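Side-chain contacts in hypothetical protein TM1553 (Thermotoga maritima, PDB 1VRM), which probably transfers FMN from FAD to target flavoproteins: residues Leu49-Met52 with Lys53-Thr56; Gly287-Trp290 with Arg291-Val294. All blocks are in the same frame, centred on the assembly; numbering follows the deposited sequence. Where two conformers were deposited one is given.

Contact 1 (Leu49-Met52 with Lys53-Thr56)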
loop_
_atom_site.group_PDB
_atom_site.type_symbol
_atom_site.label_atom_id
_atom_site.label_comp_id
_atom_site.label_asym_id
_atom_site.label_seq_id
_atom_site.Cartn_x
_atom_site.Cartn_y
_atom_site.Cartn_z
ATOM N N LEU A 49 13.792 7.390 -8.383
ATOM C CA LEU A 49 14.338 6.248 -7.671
ATOM C C LEU A 49 14.951 6.666 -6.352
ATOM O O LEU A 49 14.778 5.998 -5.296
ATOM C CB LEU A 49 15.390 5.540 -8.514
ATOM C CG LEU A 49 15.902 4.244 -7.851
ATOM C CD1 LEU A 49 14.823 3.194 -7.509
ATOM C CD2 LEU A 49 17.008 3.662 -8.764
ATOM N N GLU A 50 15.653 7.795 -6.378
ATOM C CA GLU A 50 16.252 8.285 -5.105
ATOM C C GLU A 50 15.153 8.533 -4.071
ATOM O O GLU A 50 15.304 8.166 -2.903
ATOM C CB GLU A 50 17.039 9.557 -5.329
ATOM C CG GLU A 50 18.277 9.318 -6.184
ATOM C CD GLU A 50 19.029 10.638 -6.482
ATOM O OE1 GLU A 50 18.645 11.713 -5.966
ATOM O OE2 GLU A 50 19.988 10.550 -7.270
ATOM N N ASP A 51 14.060 9.153 -4.488
ATOM C CA ASP A 51 12.954 9.417 -3.523
ATOM C C ASP A 51 12.322 8.112 -3.022
ATOM O O ASP A 51 11.984 7.974 -1.840
ATOM C CB ASP A 51 11.925 10.315 -4.144
ATOM C CG ASP A 51 11.014 10.931 -3.125
ATOM O OD1 ASP A 51 11.556 11.599 -2.228
ATOM O OD2 ASP A 51 9.759 10.766 -3.234
HETATM N N MSE A 52 12.144 7.159 -3.923
HETATM C CA MSE A 52 11.552 5.863 -3.531
HETATM C C MSE A 52 12.425 5.168 -2.490
HETATM O O MSE A 52 11.917 4.612 -1.495
HETATM C CB MSE A 52 11.312 4.958 -4.740
HETATM C CG MSE A 52 10.244 5.495 -5.580
HETATM SE SE MSE A 52 10.142 4.310 -7.225
HETATM C CE MSE A 52 8.175 3.913 -7.132
ATOM N N LYS A 53 13.736 5.203 -2.712
ATOM C CA LYS A 53 14.672 4.633 -1.746
ATOM C C LYS A 53 14.679 5.420 -0.440
ATOM O O LYS A 53 14.685 4.825 0.650
ATOM C CB LYS A 53 16.068 4.518 -2.331
ATOM C CG LYS A 53 16.140 3.507 -3.474
ATOM C CD LYS A 53 17.513 3.479 -4.097
ATOM C CE LYS A 53 17.629 2.301 -5.052
ATOM N NZ LYS A 53 17.042 1.060 -4.481
ATOM N N ARG A 54 14.633 6.732 -0.528
ATOM C CA ARG A 54 14.590 7.582 0.650
ATOM C C ARG A 54 13.392 7.211 1.559
ATOM O O ARG A 54 13.520 7.022 2.754
ATOM C CB ARG A 54 14.468 9.029 0.229
ATOM C CG ARG A 54 14.385 10.012 1.385
ATOM C CD ARG A 54 14.128 11.416 0.910
ATOM N NE ARG A 54 12.799 11.546 0.363
ATOM C CZ ARG A 54 11.716 11.697 1.122
ATOM N NH1 ARG A 54 11.843 11.785 2.455
ATOM N NH2 ARG A 54 10.529 11.783 0.559
ATOM N N ILE A 55 12.230 7.111 0.953
ATOM C CA ILE A 55 10.976 6.752 1.643
ATOM C C ILE A 55 11.111 5.325 2.224
ATOM O O ILE A 55 10.643 5.031 3.323
ATOM C CB ILE A 55 9.768 6.863 0.667
ATOM C CG1 ILE A 55 9.563 8.322 0.361
ATOM C CG2 ILE A 55 8.567 6.096 1.198
ATOM C CD1 ILE A 55 8.651 8.526 -0.792
ATOM N N THR A 56 11.754 4.424 1.475
ATOM C CA THR A 56 11.966 3.048 1.929
ATOM C C THR A 56 12.638 3.014 3.310
ATOM O O THR A 56 12.211 2.264 4.196
ATOM C CB THR A 56 12.810 2.220 0.935
ATOM O OG1 THR A 56 12.139 2.163 -0.334
ATOM C CG2 THR A 56 12.970 0.796 1.414
#

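Contact 2 (Gly287-Trp290 with Arg291-Val294)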
loop_
_atom_site.group_PDB
_atom_site.type_symbol
_atom_site.label_atom_id
_atom_site.label_comp_id
_atom_site.label_asym_id
_atom_site.label_seq_id
_atom_site.Cartn_x
_atom_site.Cartn_y
_atom_site.Cartn_z
ATOM N N GLY A 287 -13.774 -10.480 2.727
ATOM C CA GLY A 287 -14.005 -11.843 3.168
ATOM C C GLY A 287 -15.188 -11.951 4.109
ATOM O O GLY A 287 -15.619 -13.057 4.417
ATOM N N LYS A 288 -15.744 -10.826 4.548
ATOM C CA LYS A 288 -16.920 -10.830 5.418
ATOM C C LYS A 288 -18.228 -10.509 4.660
ATOM O O LYS A 288 -19.235 -11.167 4.873
ATOM C CB LYS A 288 -16.732 -9.837 6.548
ATOM C CG LYS A 288 -15.470 -10.106 7.391
ATOM C CD LYS A 288 -14.941 -8.859 8.044
ATOM C CE LYS A 288 -13.566 -9.149 8.662
ATOM N NZ LYS A 288 -12.986 -7.929 9.230
ATOM N N ASP A 289 -18.219 -9.457 3.846
ATOM C CA ASP A 289 -19.418 -9.095 3.044
ATOM C C ASP A 289 -18.931 -8.454 1.743
ATOM O O ASP A 289 -18.858 -7.219 1.617
ATOM C CB ASP A 289 -20.354 -8.190 3.866
ATOM C CG ASP A 289 -21.715 -7.944 3.186
ATOM O OD1 ASP A 289 -21.846 -8.236 1.971
ATOM O OD2 ASP A 289 -22.643 -7.496 3.879
ATOM N N TRP A 290 -18.566 -9.292 0.783
ATOM C CA TRP A 290 -18.023 -8.791 -0.465
ATOM C C TRP A 290 -19.043 -7.909 -1.208
ATOM O O TRP A 290 -18.675 -6.940 -1.861
ATOM C CB TRP A 290 -17.486 -9.888 -1.383
ATOM C CG TRP A 290 -18.471 -10.809 -2.036
ATOM C CD1 TRP A 290 -18.756 -12.071 -1.643
ATOM C CD2 TRP A 290 -19.280 -10.561 -3.201
ATOM N NE1 TRP A 290 -19.656 -12.639 -2.475
ATOM C CE2 TRP A 290 -20.018 -11.750 -3.444
ATOM C CE3 TRP A 290 -19.466 -9.479 -4.056
ATOM C CZ2 TRP A 290 -20.893 -11.871 -4.495
ATOM C CZ3 TRP A 290 -20.331 -9.616 -5.105
ATOM C CH2 TRP A 290 -21.034 -10.805 -5.314
ATOM N N ARG A 291 -20.337 -8.237 -1.126
ATOM C CA ARG A 291 -21.322 -7.437 -1.856
ATOM C C ARG A 291 -21.367 -6.007 -1.335
ATOM O O ARG A 291 -21.517 -5.071 -2.126
ATOM C CB ARG A 291 -22.733 -8.076 -1.726
ATOM C CG ARG A 291 -22.894 -9.362 -2.454
ATOM C CD ARG A 291 -24.239 -10.003 -2.187
ATOM N NE ARG A 291 -24.386 -11.251 -2.930
ATOM C CZ ARG A 291 -23.814 -12.408 -2.574
ATOM N NH1 ARG A 291 -23.069 -12.522 -1.475
ATOM N NH2 ARG A 291 -24.009 -13.480 -3.315
ATOM N N LYS A 292 -21.261 -5.834 -0.022
ATOM C CA LYS A 292 -21.270 -4.536 0.574
ATOM C C LYS A 292 -20.017 -3.763 0.250
ATOM O O LYS A 292 -20.059 -2.543 0.072
ATOM C CB LYS A 292 -21.526 -4.636 2.069
ATOM C CG LYS A 292 -21.956 -3.367 2.684
ATOM C CD LYS A 292 -22.530 -3.605 4.072
ATOM C CE LYS A 292 -22.942 -2.304 4.704
ATOM N NZ LYS A 292 -24.221 -1.842 4.107
ATOM N N VAL A 293 -18.891 -4.455 0.198
ATOM C CA VAL A 293 -17.614 -3.837 -0.233
ATOM C C VAL A 293 -17.733 -3.328 -1.671
ATOM O O VAL A 293 -17.394 -2.184 -1.986
ATOM C CB VAL A 293 -16.422 -4.814 -0.041
ATOM C CG1 VAL A 293 -15.133 -4.235 -0.610
ATOM C CG2 VAL A 293 -16.297 -5.122 1.433
ATOM N N VAL A 294 -18.236 -4.158 -2.583
ATOM C CA VAL A 294 -18.364 -3.758 -3.970
ATOM C C VAL A 294 -19.298 -2.562 -4.113
ATOM O O VAL A 294 -19.069 -1.651 -4.924
ATOM C CB VAL A 294 -18.824 -4.935 -4.838
ATOM C CG1 VAL A 294 -19.180 -4.474 -6.250
ATOM C CG2 VAL A 294 -17.749 -6.008 -4.879
HETATM O O HOH W 1 -21.707 -10.628 0.420
#

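Contact 1 (Leu49-Met52 with Lys53-Thr56)
The amide N atoms of K53, R54 and I55 each bond at 2.9 Å to the carbonyl O of L49, E50 and D51 respectively, the i to i+4 ladder of a regular alpha helix. On its flank, R54 meets D51 side-on in a salt bridge: NE at 2.9 Å and NH2 at 3.0 Å both grip the single oxygen OD1, reaching it from the same face of the carboxylate, whose plane lies 32° from that of the guanidinium. A bend at chi3 (69°) turns the NE edge of R54 to this acceptor. D51 is buried, and its charge is probably balanced by two arginines, since OD2 forms a second salt bridge with R173; R54 NH1 has its own with E84. Threonine suits position 56 because its hydroxyl sits on CB, and chi1 of -60° sets OG1 beside the backbone N, where it donates to M52 O at 2.7 Å, from the face opposite to that used by T56 N; OG1 also bonds to L26 N. Lysine fits beside leucine because its methylenes are apolar; K53 CE lies 3.8 Å from L49 CG. This is an amphipathic helix laid on a beta sheet: L49 and M52 face strand 28-35, and D51 and I55 meet helix 166-181.

Contact 2 (Gly287-Trp290 with Arg291-Val294)
With chi1 at 70°, W290 places CG between its backbone N and carbonyl carbon, the crowded position, a rotation that lays the indole against the backbone N of R291, while R291 runs extended from CG to NE across the ring. The result is a CH-pi contact at a kink in helix 272-296: R291 CG stands 3.5 Å from the centroid of the six-membered ring of W290, almost on its normal. Farther out, the guanidinium turns a face to the ring, R291 CZ lying 3.5 Å from W290 CZ2 with the planes 33° apart. Arginine suits this exposed place, its methylenes lying on the indole while its charged end can meet water. At the ring edge V294 CG2 approaches W290 CE3 at 4.0 Å, and W290, V293 and V294 all touch strand 303-308. A serine in place of W290 would probably leave the R291 side chain without a surface to lie on, free to swing, and would open a gap beside V294 and L308. At the kink the amides of R291 and K292 lack bonds to the preceding turn. D289 OD1 accepts from K292 N at 3.2 Å, met from above the carboxylate plane, while R291 N is met by a water. That water accepts from R291 N at 3.2 Å and from R291 NH1 at 3.0 Å, and donates to D289 OD1 at 2.9 Å.

How the contacts relate
Contact 1 comes first along the chain, in helix 41-58, and contact 2 follows much later, near the end of helix 272-296. Their centres are 35 Å apart, on opposite sides of the middle of the molecule, and their nearest atoms are about 26 Å apart. What joins them is the eight-stranded antiparallel sheet: residues 49-56 rest on strands 19-25, 28-35 and 186-191, toward one end of it, whereas 291-294 and W290 meet strand 303-308, next to the outermost strand at the other end. The two helices thus pack against distant parts of one beta sheet in this ApbE protein, contact 1 partly buried and contact 2 at the surface.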